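Local coordinates for putative uncharacterized protein (Leishmania major, PDB 3M3I) that is of unknown function but belongs to the DUF985 family of the cupin superfamily and probably adopts that superfamily's beta-barrel fold, at residues 61-73 with 158-172. Residues are numbered along the deposited sequence; the frame is centred on the assembly and turned at random.
Sequences TTIYFLCTPESPS and SSVAADGADGQAGYS
Cys67 and Ser172 face each other as an antiparallel hydrogen-bonded pair, and Ser73 and Ser158 form a second one, so that 61-73 meets 158-172 on either side of the 68-72 loop, with CA atoms 5.4 Å and 4.8 Å apart, respectively. In the first pair Cys67 N donates to Ser172 O at 3.1 Å, while the return bond from Ser172 N lies in the carbonyl plane of Cys67. Leu66 CA and Tyr171 CA add CH...O contacts to Ser172 O and Cys67 O, giving each carbonyl a second neighbour. The Cys67 side chain reaches from the first pair towards the second: with SG anti to the backbone N (chi1 -163°), the sulfur comes 3.3 Å from Ser158 OG, and CB packs against Val160 CG2 at 3.8 Å. That hydroxyl also sits 3.6 Å from Phe65 CE2. Strand 56-67 pairs with 172-179 in one antiparallel sheet, whereas 155-159 belongs to the other; the contact therefore joins the two sheets of what is consistent with a cupin barrel, at the point where both segments pass between the sheets. Leu92 of strand 92-98 touches Cys67, Ser158 and Ser172. Toward solvent, the Pro69 ring rests on backbone carbonyls, its CD 3.2 Å from Gly170 O and its CG near Val160 O. Leu66 CD1 meets Tyr171 CD1 at 4.0 Å, the two side chains crossing at about a right angle, while the tyrosine hydroxyl bonds to Trp24 NE1. Asp90 accepts from the backbone N of Gln168, Ala169 and Gly170.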
# COMPACT_ATOMS: atom_id res chain seq x y z
N THR A 61 -4.12 1.04 -9.38
CA THR A 61 -5.40 1.40 -8.81
C THR A 61 -5.31 0.95 -7.37
O THR A 61 -4.64 -0.03 -7.08
CB THR A 61 -6.57 0.68 -9.52
OG1 THR A 61 -6.36 -0.73 -9.49
CG2 THR A 61 -6.69 1.11 -10.98
N THR A 62 -5.94 1.69 -6.45
CA THR A 62 -5.91 1.32 -5.02
C THR A 62 -7.31 1.28 -4.44
O THR A 62 -8.24 1.87 -5.00
CB THR A 62 -5.07 2.30 -4.13
OG1 THR A 62 -5.89 3.38 -3.70
CG2 THR A 62 -3.84 2.84 -4.87
N ILE A 63 -7.45 0.57 -3.32
CA ILE A 63 -8.72 0.45 -2.61
C ILE A 63 -8.51 0.24 -1.12
O ILE A 63 -7.44 -0.15 -0.69
CB ILE A 63 -9.59 -0.73 -3.12
CG1 ILE A 63 -8.95 -2.08 -2.81
CG2 ILE A 63 -9.85 -0.64 -4.63
CD1 ILE A 63 -9.90 -3.25 -2.99
N TYR A 64 -9.54 0.56 -0.35
CA TYR A 64 -9.66 0.10 1.01
C TYR A 64 -10.44 -1.21 0.98
O TYR A 64 -11.47 -1.29 0.35
CB TYR A 64 -10.42 1.11 1.83
CG TYR A 64 -9.68 2.39 2.17
CD1 TYR A 64 -8.56 2.37 3.00
CD2 TYR A 64 -10.14 3.61 1.72
CE1 TYR A 64 -7.91 3.55 3.34
CE2 TYR A 64 -9.49 4.78 2.05
CZ TYR A 64 -8.39 4.75 2.86
OH TYR A 64 -7.76 5.93 3.20
N PHE A 65 -9.96 -2.25 1.65
CA PHE A 65 -10.68 -3.51 1.71
C PHE A 65 -10.87 -3.96 3.16
O PHE A 65 -9.90 -4.05 3.89
CB PHE A 65 -9.94 -4.59 0.92
CG PHE A 65 -10.68 -5.88 0.86
CD1 PHE A 65 -11.72 -6.04 -0.04
CD2 PHE A 65 -10.37 -6.91 1.72
CE1 PHE A 65 -12.42 -7.23 -0.09
CE2 PHE A 65 -11.07 -8.11 1.66
CZ PHE A 65 -12.10 -8.26 0.76
N LEU A 66 -12.11 -4.24 3.54
CA LEU A 66 -12.41 -4.78 4.88
C LEU A 66 -13.07 -6.15 4.75
O LEU A 66 -13.88 -6.40 3.86
CB LEU A 66 -13.27 -3.79 5.69
CG LEU A 66 -13.75 -4.14 7.11
CD1 LEU A 66 -14.04 -2.88 7.95
CD2 LEU A 66 -15.00 -5.01 7.05
N CYS A 67 -12.70 -7.04 5.66
CA CYS A 67 -13.11 -8.45 5.66
C CYS A 67 -13.67 -8.77 7.05
O CYS A 67 -13.17 -8.26 8.04
CB CYS A 67 -11.89 -9.30 5.35
SG CYS A 67 -12.13 -11.00 4.80
N THR A 68 -14.71 -9.59 7.12
CA THR A 68 -15.31 -10.03 8.39
C THR A 68 -15.44 -11.55 8.37
O THR A 68 -15.26 -12.17 7.33
CB THR A 68 -16.71 -9.39 8.59
OG1 THR A 68 -17.48 -9.54 7.40
CG2 THR A 68 -16.60 -7.91 8.93
N PRO A 69 -15.74 -12.17 9.53
CA PRO A 69 -15.98 -13.62 9.52
C PRO A 69 -17.23 -14.04 8.72
O PRO A 69 -17.25 -15.11 8.13
CB PRO A 69 -16.12 -13.97 11.00
CG PRO A 69 -15.48 -12.85 11.73
CD PRO A 69 -15.71 -11.64 10.90
N GLU A 70 -18.24 -13.17 8.69
CA GLU A 70 -19.47 -13.42 7.92
C GLU A 70 -19.32 -13.01 6.45
O GLU A 70 -20.17 -13.37 5.64
CB GLU A 70 -20.66 -12.68 8.56
CG GLU A 70 -21.07 -13.21 9.95
CD GLU A 70 -22.45 -12.70 10.42
OE1 GLU A 70 -23.06 -11.89 9.69
OE2 GLU A 70 -22.92 -13.10 11.52
N SER A 71 -18.26 -12.27 6.11
CA SER A 71 -18.02 -11.81 4.73
C SER A 71 -16.57 -12.00 4.26
O SER A 71 -15.83 -11.04 4.06
CB SER A 71 -18.45 -10.35 4.56
OG SER A 71 -18.74 -10.06 3.21
N PRO A 72 -16.15 -13.25 4.03
CA PRO A 72 -14.84 -13.49 3.44
C PRO A 72 -14.78 -13.08 1.97
O PRO A 72 -15.80 -12.94 1.34
CB PRO A 72 -14.68 -15.00 3.56
CG PRO A 72 -16.07 -15.53 3.66
CD PRO A 72 -16.86 -14.50 4.37
N SER A 73 -13.57 -12.87 1.44
CA SER A 73 -13.38 -12.67 -0.00
C SER A 73 -13.21 -14.06 -0.61
O SER A 73 -12.32 -14.78 -0.22
CB SER A 73 -12.16 -11.79 -0.26
OG SER A 73 -11.56 -12.01 -1.53
N SER A 158 -9.66 -14.25 0.98
CA SER A 158 -9.31 -13.84 2.32
C SER A 158 -10.39 -14.12 3.36
O SER A 158 -11.55 -14.26 3.02
CB SER A 158 -8.87 -12.37 2.35
OG SER A 158 -9.96 -11.48 2.32
N SER A 159 -9.97 -14.23 4.63
CA SER A 159 -10.89 -14.49 5.74
C SER A 159 -10.34 -13.96 7.05
O SER A 159 -9.14 -13.66 7.17
CB SER A 159 -11.19 -15.99 5.87
OG SER A 159 -10.06 -16.71 6.31
N VAL A 160 -11.22 -13.85 8.04
CA VAL A 160 -10.84 -13.45 9.39
C VAL A 160 -11.42 -14.44 10.38
O VAL A 160 -12.57 -14.86 10.24
CB VAL A 160 -11.36 -12.05 9.74
CG1 VAL A 160 -10.75 -11.57 11.06
CG2 VAL A 160 -11.07 -11.07 8.61
N ALA A 161 -10.63 -14.80 11.39
CA ALA A 161 -11.02 -15.78 12.40
C ALA A 161 -12.10 -15.22 13.32
O ALA A 161 -12.11 -14.03 13.64
CB ALA A 161 -9.79 -16.23 13.22
N ALA A 162 -13.01 -16.10 13.75
CA ALA A 162 -14.13 -15.71 14.61
C ALA A 162 -13.65 -15.50 16.03
O ALA A 162 -13.96 -14.48 16.65
CB ALA A 162 -15.22 -16.75 14.57
N ASP A 163 -12.88 -16.46 16.54
CA ASP A 163 -12.42 -16.45 17.93
C ASP A 163 -10.91 -16.66 18.04
O ASP A 163 -10.19 -16.66 17.04
CB ASP A 163 -13.16 -17.54 18.72
N GLY A 164 -10.43 -16.81 19.27
CA GLY A 164 -9.01 -17.02 19.54
C GLY A 164 -8.18 -15.76 19.33
O GLY A 164 -8.72 -14.67 19.10
N ALA A 165 -6.85 -15.92 19.41
CA ALA A 165 -5.90 -14.79 19.29
C ALA A 165 -6.06 -13.97 18.00
O ALA A 165 -5.86 -12.76 18.02
CB ALA A 165 -4.47 -15.31 19.41
N ASP A 166 -6.42 -14.63 16.90
CA ASP A 166 -6.58 -13.98 15.59
C ASP A 166 -7.99 -13.40 15.35
O ASP A 166 -8.25 -12.86 14.27
CB ASP A 166 -6.30 -14.98 14.46
CG ASP A 166 -4.85 -15.43 14.41
OD1 ASP A 166 -4.19 -15.51 15.47
OD2 ASP A 166 -4.40 -15.74 13.29
N GLY A 167 -8.88 -13.53 16.34
CA GLY A 167 -10.27 -13.10 16.18
C GLY A 167 -10.86 -12.42 17.40
O GLY A 167 -11.74 -12.96 18.05
N GLN A 168 -10.37 -11.21 17.69
CA GLN A 168 -10.85 -10.42 18.83
C GLN A 168 -11.68 -9.21 18.40
O GLN A 168 -12.67 -8.86 19.07
CB GLN A 168 -9.67 -9.95 19.69
N ALA A 169 -11.27 -8.57 17.31
CA ALA A 169 -11.88 -7.32 16.85
C ALA A 169 -13.07 -7.52 15.90
O ALA A 169 -13.88 -6.62 15.73
CB ALA A 169 -10.82 -6.45 16.18
N GLY A 170 -13.16 -8.70 15.28
CA GLY A 170 -14.29 -9.03 14.40
C GLY A 170 -14.16 -8.58 12.95
O GLY A 170 -15.09 -8.73 12.16
N TYR A 171 -13.01 -8.01 12.59
CA TYR A 171 -12.77 -7.53 11.23
C TYR A 171 -11.29 -7.34 10.97
O TYR A 171 -10.48 -7.42 11.87
CB TYR A 171 -13.45 -6.18 11.03
CG TYR A 171 -12.69 -5.07 11.69
CD1 TYR A 171 -11.82 -4.26 10.96
CD2 TYR A 171 -12.80 -4.85 13.05
CE1 TYR A 171 -11.11 -3.24 11.57
CE2 TYR A 171 -12.09 -3.84 13.67
CZ TYR A 171 -11.25 -3.04 12.92
OH TYR A 171 -10.55 -2.04 13.54
N SER A 172 -10.95 -7.06 9.72
CA SER A 172 -9.61 -6.66 9.35
C SER A 172 -9.68 -5.66 8.22
O SER A 172 -10.18 -6.00 7.15
CB SER A 172 -8.81 -7.86 8.90
OG SER A 172 -7.53 -7.45 8.48
O HOH W 1 -13.94 -14.15 6.81